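Local coordinates for protein Non-reducing end alpha-L-arabinofuranosidase BoGH43B (Bacteroides ovatus, PDB 5JOZ) that hydrolyses terminal non-reducing alpha-L-arabinofuranoside residues from the side branches of xyloglucan, converting its S units to X units, at residues H43-K51 with F297-W305; I132-S140 with L148-T156. All coordinates share one frame; numbering follows the deposited sequence.

Overall arrangement
Both contacts involve the five-bladed beta-propeller of a family 43 glycoside hydrolase, each touching a different blade. Contact 1 joins a turn between strands 40-44 and 51-55, in the sheet that begins with strand 18-22, to residues 297-305, which follow strand 294-296 and lead on to strand 311-312 of the C-terminal beta-sandwich. Contact 2 pairs the two middle strands of the four-stranded sheet running from strand 128-132 to strand 159-168 and is nested in sequence within the loop closed by contact 1. The contact centres are 30 Å apart and their nearest atoms about 19 Å, without touching. Contact 1 thus fastens the chain leaving the propeller, whereas contact 2 forms the centre of one blade.

Contact 1 (H43-K51 with F297-W305); sequences HSKDLVHWK and FPNLPSHVW
Asp46 faces Leu300 with their CA atoms 5.4 Å apart, and His49 faces Val304, as the irregular segment 297-305 passes across the turn that leaves strand 40-44. That turn belongs to one blade of the GH43 beta-propeller, and the crossing segment leads on toward the C-terminal beta-sandwich. Asp46 is the polar centre. Its carboxylate, held between the backbone N and the carbonyl carbon (chi1 59°), serves both segments. OD1 takes the backbone N-H groups of Val48 and His49, forming an Asx turn with the first and an Asx motif with both, with His49 N at 2.8 Å on the syn side. OD2 accepts from His49 ND1 at 2.9 Å, in the plane of the imidazole and almost straight (178°), and from His303 N at 2.8 Å on the anti side. The two donors approach OD2 from opposite faces of the carboxylate, so this buried oxygen is gripped across the contact, and the His49 ring has its rotation fixed. Val48 CG1 covers one face of that ring and Val304 CA the other. Beside this centre, Phe297 brings its CE1 to within 3.7 Å of Val48 CG2, while Leu300 CD1 packs on Leu47 CG. Lys45 runs alongside His303 and lays CD over the imidazole face; its NZ continues to a salt bridge with Asp25, which also accepts from His43 NE2. A bound water receives Lys45 N-H and donates to both His49 O and His303 O, stitching the two backbones together. His49 O also accepts from Ser44 OG and, weakly, from Trp305 NE1 at 3.1 Å. The indole of Trp305 is sandwiched: His303 ND1 lies over one face, and on the other Lys51 CB makes a CH-pi contact 3.6 Å from the centroid of the five-membered ring.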
ATOM      1  N   HIS A  43      -8.102  10.978  -2.592  1.00 22.89           N
ATOM      2  CA  HIS A  43      -8.836  12.222  -2.392  1.00 23.58           C
ATOM      3  C   HIS A  43     -10.227  11.895  -1.844  1.00 24.24           C
ATOM      4  O   HIS A  43     -10.856  10.960  -2.308  1.00 25.03           O
ATOM      5  CB  HIS A  43      -8.931  12.961  -3.723  1.00 25.38           C
ATOM      6  CG  HIS A  43      -9.734  14.225  -3.680  1.00 28.80           C
ATOM      7  ND1 HIS A  43     -10.407  14.706  -4.781  1.00 30.06           N
ATOM      8  CD2 HIS A  43      -9.963  15.111  -2.684  1.00 32.51           C
ATOM      9  CE1 HIS A  43     -11.028  15.825  -4.463  1.00 29.36           C
ATOM     10  NE2 HIS A  43     -10.771  16.096  -3.198  1.00 35.96           N
ATOM     11  N   SER A  44     -10.679  12.644  -0.837  1.00 27.01           N
ATOM     12  CA  SER A  44     -12.054  12.534  -0.329  1.00 28.44           C
ATOM     13  C   SER A  44     -12.624  13.911   0.035  1.00 30.80           C
ATOM     14  O   SER A  44     -11.872  14.860   0.251  1.00 35.30           O
ATOM     15  CB  SER A  44     -12.086  11.599   0.886  1.00 28.40           C
ATOM     16  OG  SER A  44     -13.403  11.364   1.376  1.00 27.45           O
ATOM     17  N   LYS A  45     -13.955  14.003   0.066  1.00 31.28           N
ATOM     18  CA  LYS A  45     -14.686  15.138   0.659  1.00 31.70           C
ATOM     19  C   LYS A  45     -15.459  14.795   1.947  1.00 30.27           C
ATOM     20  O   LYS A  45     -15.979  15.697   2.608  1.00 34.09           O
ATOM     21  CB  LYS A  45     -15.642  15.748  -0.377  1.00 31.03           C
ATOM     22  CG  LYS A  45     -14.906  16.215  -1.626  1.00 33.45           C
ATOM     23  CD  LYS A  45     -15.730  17.127  -2.515  1.00 37.51           C
ATOM     24  CE  LYS A  45     -14.832  17.909  -3.470  1.00 37.74           C
ATOM     25  NZ  LYS A  45     -14.317  19.158  -2.853  1.00 37.23           N
ATOM     26  N   ASP A  46     -15.515  13.518   2.318  1.00 28.11           N
ATOM     27  CA  ASP A  46     -16.260  13.081   3.513  1.00 26.79           C
ATOM     28  C   ASP A  46     -15.494  12.140   4.462  1.00 24.08           C
ATOM     29  O   ASP A  46     -16.098  11.581   5.385  1.00 23.42           O
ATOM     30  CB  ASP A  46     -17.595  12.447   3.084  1.00 29.71           C
ATOM     31  CG  ASP A  46     -17.427  11.226   2.152  1.00 30.41           C
ATOM     32  OD1 ASP A  46     -16.348  10.594   2.104  1.00 28.75           O
ATOM     33  OD2 ASP A  46     -18.409  10.894   1.458  1.00 30.27           O
ATOM     34  N   LEU A  47     -14.183  11.980   4.243  1.00 24.47           N
ATOM     35  CA  LEU A  47     -13.300  11.013   4.967  1.00 24.10           C
ATOM     36  C   LEU A  47     -13.591   9.525   4.757  1.00 22.81           C
ATOM     37  O   LEU A  47     -12.810   8.684   5.213  1.00 22.07           O
ATOM     38  CB  LEU A  47     -13.226  11.297   6.476  1.00 24.09           C
ATOM     39  CG  LEU A  47     -12.555  12.582   6.945  1.00 24.12           C
ATOM     40  CD1 LEU A  47     -12.644  12.650   8.454  1.00 26.02           C
ATOM     41  CD2 LEU A  47     -11.103  12.646   6.514  1.00 26.70           C
ATOM     42  N   VAL A  48     -14.675   9.203   4.048  1.00 23.82           N
ATOM     43  CA  VAL A  48     -15.183   7.843   3.950  1.00 21.89           C
ATOM     44  C   VAL A  48     -14.989   7.276   2.547  1.00 24.88           C
ATOM     45  O   VAL A  48     -14.516   6.153   2.401  1.00 31.22           O
ATOM     46  CB  VAL A  48     -16.670   7.790   4.358  1.00 21.12           C
ATOM     47  CG1 VAL A  48     -17.291   6.428   4.046  1.00 19.98           C
ATOM     48  CG2 VAL A  48     -16.803   8.094   5.846  1.00 20.92           C
ATOM     49  N   HIS A  49     -15.380   8.043   1.533  1.00 24.16           N
ATOM     50  CA  HIS A  49     -15.282   7.628   0.149  1.00 24.34           C
ATOM     51  C   HIS A  49     -14.034   8.241  -0.486  1.00 23.56           C
ATOM     52  O   HIS A  49     -13.887   9.461  -0.574  1.00 23.74           O
ATOM     53  CB  HIS A  49     -16.544   8.036  -0.590  1.00 25.30           C
ATOM     54  CG  HIS A  49     -17.784   7.409  -0.031  1.00 30.91           C
ATOM     55  ND1 HIS A  49     -18.677   8.097   0.762  1.00 29.83           N
ATOM     56  CD2 HIS A  49     -18.261   6.145  -0.126  1.00 32.20           C
ATOM     57  CE1 HIS A  49     -19.658   7.288   1.122  1.00 33.07           C
ATOM     58  NE2 HIS A  49     -19.427   6.096   0.598  1.00 33.69           N
ATOM     59  N   TRP A  50     -13.141   7.368  -0.924  1.00 25.55           N
ATOM     60  CA  TRP A  50     -11.824   7.756  -1.398  1.00 24.60           C
ATOM     61  C   TRP A  50     -11.656   7.402  -2.865  1.00 24.68           C
ATOM     62  O   TRP A  50     -12.145   6.370  -3.320  1.00 27.79           O
ATOM     63  CB  TRP A  50     -10.753   7.086  -0.533  1.00 23.70           C
ATOM     64  CG  TRP A  50     -10.773   7.623   0.882  1.00 22.29           C
ATOM     65  CD1 TRP A  50     -11.504   7.150   1.926  1.00 21.53           C
ATOM     66  CD2 TRP A  50     -10.054   8.755   1.376  1.00 21.79           C
ATOM     67  NE1 TRP A  50     -11.279   7.913   3.049  1.00 22.01           N
ATOM     68  CE2 TRP A  50     -10.396   8.908   2.735  1.00 21.93           C
ATOM     69  CE3 TRP A  50      -9.147   9.655   0.799  1.00 24.47           C
ATOM     70  CZ2 TRP A  50      -9.862   9.921   3.530  1.00 24.82           C
ATOM     71  CZ3 TRP A  50      -8.604  10.664   1.594  1.00 23.05           C
ATOM     72  CH2 TRP A  50      -8.966  10.789   2.942  1.00 24.62           C
ATOM     73  N   LYS A  51     -10.978   8.285  -3.593  1.00 22.97           N
ATOM     74  CA  LYS A  51     -10.674   8.103  -5.002  1.00 24.53           C
ATOM     75  C   LYS A  51      -9.187   8.308  -5.206  1.00 25.53           C
ATOM     76  O   LYS A  51      -8.620   9.295  -4.712  1.00 22.38           O
ATOM     77  CB  LYS A  51     -11.447   9.124  -5.852  1.00 28.27           C
ATOM     78  CG  LYS A  51     -11.178   9.044  -7.353  1.00 32.50           C
ATOM     79  CD  LYS A  51     -12.161   9.878  -8.165  1.00 40.64           C
ATOM     80  CE  LYS A  51     -12.621   9.164  -9.434  1.00 50.70           C
ATOM     81  NZ  LYS A  51     -11.634   9.280 -10.537  1.00 50.55           N
ATOM     82  N   PHE A 297     -21.472   8.828  10.867  1.00 30.90           N
ATOM     83  CA  PHE A 297     -20.784   9.497   9.770  1.00 29.95           C
ATOM     84  C   PHE A 297     -20.142  10.791  10.282  1.00 30.34           C
ATOM     85  O   PHE A 297     -20.694  11.431  11.179  1.00 36.80           O
ATOM     86  CB  PHE A 297     -21.801   9.808   8.658  1.00 29.19           C
ATOM     87  CG  PHE A 297     -21.213   9.874   7.278  1.00 30.36           C
ATOM     88  CD1 PHE A 297     -20.935   8.701   6.573  1.00 30.54           C
ATOM     89  CD2 PHE A 297     -20.971  11.098   6.667  1.00 29.97           C
ATOM     90  CE1 PHE A 297     -20.400   8.751   5.303  1.00 29.86           C
ATOM     91  CE2 PHE A 297     -20.436  11.157   5.393  1.00 31.94           C
ATOM     92  CZ  PHE A 297     -20.154   9.983   4.707  1.00 32.82           C
ATOM     93  N   PRO A 298     -18.967  11.174   9.743  1.00 29.11           N
ATOM     94  CA  PRO A 298     -18.408  12.499  10.051  1.00 30.17           C
ATOM     95  C   PRO A 298     -19.381  13.643   9.776  1.00 26.33           C
ATOM     96  O   PRO A 298     -20.301  13.479   8.986  1.00 23.77           O
ATOM     97  CB  PRO A 298     -17.214  12.591   9.102  1.00 27.54           C
ATOM     98  CG  PRO A 298     -16.760  11.193   8.958  1.00 28.33           C
ATOM     99  CD  PRO A 298     -18.027  10.376   8.938  1.00 28.04           C
ATOM    100  N   ASN A 299     -19.171  14.791  10.410  1.00 27.97           N
ATOM    101  CA  ASN A 299     -20.002  15.955  10.137  1.00 28.40           C
ATOM    102  C   ASN A 299     -19.553  16.652   8.847  1.00 28.38           C
ATOM    103  O   ASN A 299     -19.000  17.738   8.863  1.00 30.66           O
ATOM    104  CB  ASN A 299     -20.002  16.913  11.326  1.00 29.30           C
ATOM    105  CG  ASN A 299     -21.153  17.908  11.263  1.00 29.57           C
ATOM    106  OD1 ASN A 299     -22.058  17.788  10.430  1.00 29.37           O
ATOM    107  ND2 ASN A 299     -21.119  18.898  12.136  1.00 31.32           N
ATOM    108  N   LEU A 300     -19.825  15.991   7.726  1.00 32.16           N
ATOM    109  CA  LEU A 300     -19.404  16.404   6.397  1.00 28.54           C
ATOM    110  C   LEU A 300     -20.470  15.882   5.444  1.00 30.78           C
ATOM    111  O   LEU A 300     -21.057  14.825   5.717  1.00 28.33           O
ATOM    112  CB  LEU A 300     -18.063  15.757   6.018  1.00 31.00           C
ATOM    113  CG  LEU A 300     -16.795  16.154   6.770  1.00 33.17           C
ATOM    114  CD1 LEU A 300     -15.668  15.165   6.503  1.00 35.91           C
ATOM    115  CD2 LEU A 300     -16.374  17.566   6.392  1.00 32.37           C
ATOM    116  N   PRO A 301     -20.722  16.591   4.324  1.00 31.56           N
ATOM    117  CA  PRO A 301     -21.681  16.021   3.376  1.00 33.43           C
ATOM    118  C   PRO A 301     -21.126  14.782   2.649  1.00 33.01           C
ATOM    119  O   PRO A 301     -19.993  14.782   2.176  1.00 30.48           O
ATOM    120  CB  PRO A 301     -21.970  17.173   2.398  1.00 34.57           C
ATOM    121  CG  PRO A 301     -21.338  18.394   2.991  1.00 36.53           C
ATOM    122  CD  PRO A 301     -20.243  17.920   3.895  1.00 34.51           C
ATOM    123  N   SER A 302     -21.939  13.733   2.600  1.00 31.82           N
ATOM    124  CA  SER A 302     -21.616  12.520   1.877  1.00 36.40           C
ATOM    125  C   SER A 302     -21.307  12.854   0.413  1.00 38.53           C
ATOM    126  O   SER A 302     -22.030  13.636  -0.205  1.00 36.61           O
ATOM    127  CB  SER A 302     -22.793  11.541   1.975  1.00 39.77           C
ATOM    128  OG  SER A 302     -22.546  10.360   1.249  1.00 44.06           O
ATOM    129  N   HIS A 303     -20.225  12.277  -0.115  1.00 37.49           N
ATOM    130  CA  HIS A 303     -19.795  12.502  -1.496  1.00 36.29           C
ATOM    131  C   HIS A 303     -19.212  11.196  -2.071  1.00 37.01           C
ATOM    132  O   HIS A 303     -18.003  10.944  -2.014  1.00 31.97           O
ATOM    133  CB  HIS A 303     -18.789  13.663  -1.549  1.00 36.80           C
ATOM    134  CG  HIS A 303     -18.533  14.172  -2.932  1.00 39.97           C
ATOM    135  ND1 HIS A 303     -17.682  13.542  -3.816  1.00 39.83           N
ATOM    136  CD2 HIS A 303     -19.037  15.241  -3.594  1.00 42.51           C
ATOM    137  CE1 HIS A 303     -17.670  14.205  -4.959  1.00 37.03           C
ATOM    138  NE2 HIS A 303     -18.487  15.236  -4.852  1.00 37.81           N
ATOM    139  N   VAL A 304     -20.098  10.345  -2.585  1.00 43.08           N
ATOM    140  CA  VAL A 304     -19.699   9.068  -3.192  1.00 41.10           C
ATOM    141  C   VAL A 304     -19.106   9.343  -4.577  1.00 37.79           C
ATOM    142  O   VAL A 304     -19.645  10.158  -5.323  1.00 40.80           O
ATOM    143  CB  VAL A 304     -20.881   8.054  -3.268  1.00 49.90           C
ATOM    144  CG1 VAL A 304     -21.937   8.473  -4.296  1.00 56.51           C
ATOM    145  CG2 VAL A 304     -20.378   6.649  -3.591  1.00 52.27           C
ATOM    146  N   TRP A 305     -17.992   8.681  -4.904  1.00 41.53           N
ATOM    147  CA  TRP A 305     -17.353   8.821  -6.229  1.00 40.11           C
ATOM    148  C   TRP A 305     -17.975   7.858  -7.260  1.00 40.63           C
ATOM    149  O   TRP A 305     -18.559   6.825  -6.897  1.00 31.48           O
ATOM    150  CB  TRP A 305     -15.842   8.592  -6.137  1.00 35.92           C
ATOM    151  CG  TRP A 305     -15.140   9.574  -5.257  1.00 35.74           C
ATOM    152  CD1 TRP A 305     -14.617   9.338  -4.020  1.00 33.22           C
ATOM    153  CD2 TRP A 305     -14.898  10.962  -5.538  1.00 36.17           C
ATOM    154  NE1 TRP A 305     -14.061  10.489  -3.512  1.00 33.29           N
ATOM    155  CE2 TRP A 305     -14.221  11.501  -4.419  1.00 31.30           C
ATOM    156  CE3 TRP A 305     -15.195  11.804  -6.624  1.00 35.70           C
ATOM    157  CZ2 TRP A 305     -13.824  12.842  -4.358  1.00 32.06           C
ATOM    158  CZ3 TRP A 305     -14.793  13.148  -6.568  1.00 34.06           C
ATOM    159  CH2 TRP A 305     -14.122  13.651  -5.439  1.00 36.48           C
TER
HETATM  160  O   HOH W   1     -15.797  11.827  -0.577  1.00 22.97           O

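Contact 2 (I132-S140 with L148-T156); sequences IDGKMYFLS and LLGVMDPET
Met136, Met152 and Phe138 meet on one face of an antiparallel beta hairpin, strands 135-141 and 146-152, which form the middle of a four-stranded propeller blade. The chain of Met136 is extended, and its CE comes to rest 3.6 Å from Met152 SD, while its own sulfur rests against Pro154, 3.8 Å from the proline CA. Met152 bends at its last torsion (chi3 -105°), which turns its CE onto the ring of Phe138, 3.4 Å from CD2; with its sulfur farther out, this is an oblique Met-aromatic contact. Phe138 also meets Phe159 of strand 159-168 edge-to-face, and Met136 touches Ile129 and Phe131 of strand 128-132, the neighbour on the hairpin's other flank. Within the sheet that carries this cluster, the strands pair through Phe138 and Gly150: Phe138 N donates to Gly150 O at 2.9 Å, and Gly150 N returns a bond to Phe138 O. Ser140 and Leu148 form the next hydrogen-bonded pair, closed by a straight bond of 2.7 Å from Leu148 N to Ser140 O. On the other face, Tyr137 stands beside Val151, whose CG2 lies 4.0 Å from CE1 of the tyrosine, and Leu149 crosses the same ring with CD1 and CD2 both about 3.8 Å from Tyr137 CD1. With an alanine in place of Leu149, both of these methyls would go, and the Tyr137 ring would probably be left with a gap on its CD1 side and more freedom to tilt. The Ser140 side chain lies about 6 Å from that of Asp126, a residue inferred to tune the proton donor, so this end of the hairpin adjoins the catalytic centre. Apolar contacts on both faces enclose paired backbone amides, implying a blade core whose buried main-chain polarity is met largely by strand pairing.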
ATOM      1  N   ILE A 132       4.046  24.848  11.815  1.00 34.06           N
ATOM      2  CA  ILE A 132       3.559  25.594  12.981  1.00 40.92           C
ATOM      3  C   ILE A 132       4.391  26.865  13.165  1.00 40.23           C
ATOM      4  O   ILE A 132       5.611  26.790  13.142  1.00 38.59           O
ATOM      5  CB  ILE A 132       3.695  24.774  14.298  1.00 41.84           C
ATOM      6  CG1 ILE A 132       2.962  23.423  14.228  1.00 47.73           C
ATOM      7  CG2 ILE A 132       3.172  25.578  15.488  1.00 46.65           C
ATOM      8  CD1 ILE A 132       3.460  22.391  15.230  1.00 48.02           C
ATOM      9  N   ASP A 133       3.737  28.003  13.397  1.00 51.46           N
ATOM     10  CA  ASP A 133       4.413  29.277  13.741  1.00 54.63           C
ATOM     11  C   ASP A 133       5.399  29.700  12.637  1.00 56.54           C
ATOM     12  O   ASP A 133       6.498  30.177  12.923  1.00 60.98           O
ATOM     13  CB  ASP A 133       5.123  29.192  15.130  1.00 58.07           C
ATOM     14  CG  ASP A 133       4.144  29.251  16.331  1.00 69.24           C
ATOM     15  OD1 ASP A 133       3.194  30.071  16.305  1.00 68.60           O
ATOM     16  OD2 ASP A 133       4.348  28.502  17.324  1.00 59.27           O
ATOM     17  N   GLY A 134       5.003  29.505  11.378  1.00 58.80           N
ATOM     18  CA  GLY A 134       5.882  29.750  10.225  1.00 58.31           C
ATOM     19  C   GLY A 134       7.163  28.922  10.129  1.00 50.63           C
ATOM     20  O   GLY A 134       8.111  29.328   9.457  1.00 55.60           O
ATOM     21  N   LYS A 135       7.192  27.763  10.787  1.00 46.63           N
ATOM     22  CA  LYS A 135       8.343  26.856  10.771  1.00 45.06           C
ATOM     23  C   LYS A 135       7.902  25.483  10.303  1.00 44.75           C
ATOM     24  O   LYS A 135       6.761  25.065  10.542  1.00 37.07           O
ATOM     25  CB  LYS A 135       8.943  26.697  12.163  1.00 46.48           C
ATOM     26  CG  LYS A 135       9.395  27.992  12.807  1.00 56.94           C
ATOM     27  CD  LYS A 135      10.092  27.727  14.131  1.00 57.38           C
ATOM     28  CE  LYS A 135      10.613  29.011  14.754  1.00 58.52           C
ATOM     29  NZ  LYS A 135      11.751  28.714  15.661  1.00 61.28           N
ATOM     30  N   MET A 136       8.824  24.779   9.657  1.00 43.99           N
ATOM     31  CA  MET A 136       8.602  23.418   9.190  1.00 42.47           C
ATOM     32  C   MET A 136       9.363  22.467  10.110  1.00 40.82           C
ATOM     33  O   MET A 136      10.580  22.291   9.960  1.00 33.22           O
ATOM     34  CB  MET A 136       9.076  23.289   7.745  1.00 42.13           C
ATOM     35  CG  MET A 136       8.991  21.898   7.145  1.00 43.86           C
ATOM     36  SD  MET A 136       9.501  21.981   5.420  1.00 42.42           S
ATOM     37  CE  MET A 136       9.906  20.276   5.064  1.00 42.39           C
ATOM     38  N   TYR A 137       8.633  21.859  11.055  1.00 36.27           N
ATOM     39  CA  TYR A 137       9.212  20.909  12.012  1.00 33.71           C
ATOM     40  C   TYR A 137       9.413  19.535  11.379  1.00 34.43           C
ATOM     41  O   TYR A 137       8.600  19.100  10.576  1.00 40.97           O
ATOM     42  CB  TYR A 137       8.339  20.776  13.270  1.00 31.58           C
ATOM     43  CG  TYR A 137       8.437  21.959  14.188  1.00 30.63           C
ATOM     44  CD1 TYR A 137       9.390  21.992  15.201  1.00 29.92           C
ATOM     45  CD2 TYR A 137       7.577  23.048  14.054  1.00 32.08           C
ATOM     46  CE1 TYR A 137       9.495  23.088  16.042  1.00 32.69           C
ATOM     47  CE2 TYR A 137       7.669  24.143  14.904  1.00 32.27           C
ATOM     48  CZ  TYR A 137       8.636  24.155  15.887  1.00 30.69           C
ATOM     49  OH  TYR A 137       8.742  25.223  16.733  1.00 40.05           O
ATOM     50  N   PHE A 138      10.504  18.874  11.759  1.00 33.65           N
ATOM     51  CA  PHE A 138      10.839  17.515  11.322  1.00 31.88           C
ATOM     52  C   PHE A 138      10.931  16.721  12.606  1.00 31.49           C
ATOM     53  O   PHE A 138      11.727  17.063  13.471  1.00 29.25           O
ATOM     54  CB  PHE A 138      12.181  17.486  10.567  1.00 32.38           C
ATOM     55  CG  PHE A 138      12.678  16.095  10.200  1.00 30.57           C
ATOM     56  CD1 PHE A 138      13.334  15.286  11.141  1.00 26.76           C
ATOM     57  CD2 PHE A 138      12.541  15.612   8.897  1.00 30.81           C
ATOM     58  CE1 PHE A 138      13.804  14.021  10.802  1.00 25.65           C
ATOM     59  CE2 PHE A 138      13.010  14.340   8.549  1.00 30.94           C
ATOM     60  CZ  PHE A 138      13.643  13.542   9.502  1.00 27.32           C
ATOM     61  N   LEU A 139      10.105  15.682  12.724  1.00 28.48           N
ATOM     62  CA  LEU A 139      10.120  14.785  13.852  1.00 25.84           C
ATOM     63  C   LEU A 139      10.378  13.375  13.309  1.00 24.84           C
ATOM     64  O   LEU A 139       9.763  12.966  12.320  1.00 30.22           O
ATOM     65  CB  LEU A 139       8.788  14.895  14.588  1.00 27.88           C
ATOM     66  CG  LEU A 139       8.522  13.994  15.798  1.00 29.81           C
ATOM     67  CD1 LEU A 139       9.443  14.319  16.960  1.00 29.32           C
ATOM     68  CD2 LEU A 139       7.070  14.118  16.229  1.00 31.83           C
ATOM     69  N   SER A 140      11.310  12.654  13.925  1.00 21.59           N
ATOM     70  CA  SER A 140      11.534  11.258  13.602  1.00 24.30           C
ATOM     71  C   SER A 140      12.004  10.498  14.830  1.00 26.91           C
ATOM     72  O   SER A 140      12.538  11.114  15.754  1.00 31.46           O
ATOM     73  CB  SER A 140      12.586  11.132  12.510  1.00 27.99           C
ATOM     74  OG  SER A 140      13.891  11.303  13.045  1.00 31.38           O
ATOM     75  N   LEU A 148      13.329  12.679  17.767  1.00 28.39           N
ATOM     76  CA  LEU A 148      14.205  13.813  17.448  1.00 27.43           C
ATOM     77  C   LEU A 148      13.414  14.886  16.747  1.00 25.81           C
ATOM     78  O   LEU A 148      12.729  14.605  15.772  1.00 27.54           O
ATOM     79  CB  LEU A 148      15.338  13.371  16.529  1.00 26.21           C
ATOM     80  CG  LEU A 148      16.184  12.203  17.020  1.00 27.92           C
ATOM     81  CD1 LEU A 148      17.209  11.827  15.959  1.00 28.59           C
ATOM     82  CD2 LEU A 148      16.854  12.514  18.349  1.00 27.69           C
ATOM     83  N   LEU A 149      13.506  16.113  17.240  1.00 26.74           N
ATOM     84  CA  LEU A 149      12.851  17.253  16.614  1.00 27.98           C
ATOM     85  C   LEU A 149      13.908  18.196  16.033  1.00 32.72           C
ATOM     86  O   LEU A 149      14.991  18.343  16.598  1.00 39.54           O
ATOM     87  CB  LEU A 149      11.997  18.000  17.635  1.00 26.05           C
ATOM     88  CG  LEU A 149      11.013  19.027  17.068  1.00 27.81           C
ATOM     89  CD1 LEU A 149       9.902  18.375  16.240  1.00 27.42           C
ATOM     90  CD2 LEU A 149      10.421  19.835  18.215  1.00 29.30           C
ATOM     91  N   GLY A 150      13.568  18.829  14.912  1.00 32.15           N
ATOM     92  CA  GLY A 150      14.414  19.818  14.235  1.00 31.86           C
ATOM     93  C   GLY A 150      13.544  20.761  13.409  1.00 35.62           C
ATOM     94  O   GLY A 150      12.326  20.571  13.313  1.00 37.22           O
ATOM     95  N   VAL A 151      14.161  21.792  12.835  1.00 36.15           N
ATOM     96  CA  VAL A 151      13.459  22.752  11.980  1.00 35.00           C
ATOM     97  C   VAL A 151      14.184  22.772  10.653  1.00 35.14           C
ATOM     98  O   VAL A 151      15.398  22.600  10.597  1.00 40.70           O
ATOM     99  CB  VAL A 151      13.386  24.160  12.611  1.00 34.19           C
ATOM    100  CG1 VAL A 151      12.529  25.104  11.765  1.00 30.21           C
ATOM    101  CG2 VAL A 151      12.811  24.062  14.020  1.00 37.50           C
ATOM    102  N   MET A 152      13.418  22.978   9.593  1.00 36.71           N
ATOM    103  CA  MET A 152      13.849  22.702   8.241  1.00 41.88           C
ATOM    104  C   MET A 152      13.415  23.858   7.344  1.00 40.48           C
ATOM    105  O   MET A 152      12.340  24.433   7.536  1.00 37.06           O
ATOM    106  CB  MET A 152      13.202  21.379   7.804  1.00 52.37           C
ATOM    107  CG  MET A 152      13.872  20.636   6.660  1.00 55.98           C
ATOM    108  SD  MET A 152      13.072  19.041   6.357  1.00 53.28           S
ATOM    109  CE  MET A 152      14.260  17.907   7.068  1.00 43.57           C
ATOM    110  N   ASP A 153      14.274  24.216   6.395  1.00 42.61           N
ATOM    111  CA  ASP A 153      13.959  25.216   5.376  1.00 41.80           C
ATOM    112  C   ASP A 153      13.144  24.526   4.280  1.00 45.34           C
ATOM    113  O   ASP A 153      13.638  23.573   3.668  1.00 43.65           O
ATOM    114  CB  ASP A 153      15.253  25.806   4.791  1.00 47.26           C
ATOM    115  CG  ASP A 153      15.012  26.703   3.581  1.00 45.35           C
ATOM    116  OD1 ASP A 153      14.287  27.714   3.682  1.00 47.99           O
ATOM    117  OD2 ASP A 153      15.573  26.393   2.520  1.00 51.15           O
ATOM    118  N   PRO A 154      11.900  24.994   4.028  1.00 49.19           N
ATOM    119  CA  PRO A 154      11.058  24.388   2.976  1.00 55.43           C
ATOM    120  C   PRO A 154      11.694  24.294   1.584  1.00 57.96           C
ATOM    121  O   PRO A 154      11.475  23.312   0.881  1.00 50.67           O
ATOM    122  CB  PRO A 154       9.835  25.316   2.924  1.00 53.38           C
ATOM    123  CG  PRO A 154       9.765  25.942   4.271  1.00 50.07           C
ATOM    124  CD  PRO A 154      11.179  26.060   4.757  1.00 49.52           C
ATOM    125  N   GLU A 155      12.476  25.305   1.210  1.00 72.82           N
ATOM    126  CA  GLU A 155      13.029  25.424  -0.144  1.00 72.28           C
ATOM    127  C   GLU A 155      14.143  24.402  -0.402  1.00 64.02           C
ATOM    128  O   GLU A 155      14.165  23.759  -1.448  1.00 65.40           O
ATOM    129  CB  GLU A 155      13.582  26.843  -0.376  1.00 76.76           C
ATOM    130  CG  GLU A 155      12.589  27.996  -0.166  1.00 80.70           C
ATOM    131  CD  GLU A 155      11.811  28.408  -1.413  1.00 86.75           C
ATOM    132  OE1 GLU A 155      12.170  27.978  -2.534  1.00 70.26           O
ATOM    133  OE2 GLU A 155      10.836  29.187  -1.264  1.00 78.01           O
ATOM    134  N   THR A 156      15.049  24.254   0.563  1.00 54.97           N
ATOM    135  CA  THR A 156      16.285  23.491   0.379  1.00 55.75           C
ATOM    136  C   THR A 156      16.330  22.126   1.080  1.00 55.65           C
ATOM    137  O   THR A 156      17.173  21.290   0.736  1.00 47.12           O
ATOM    138  CB  THR A 156      17.508  24.327   0.838  1.00 57.06           C
ATOM    139  OG1 THR A 156      17.405  24.627   2.239  1.00 53.63           O
ATOM    140  CG2 THR A 156      17.615  25.639   0.026  1.00 50.06           C
TER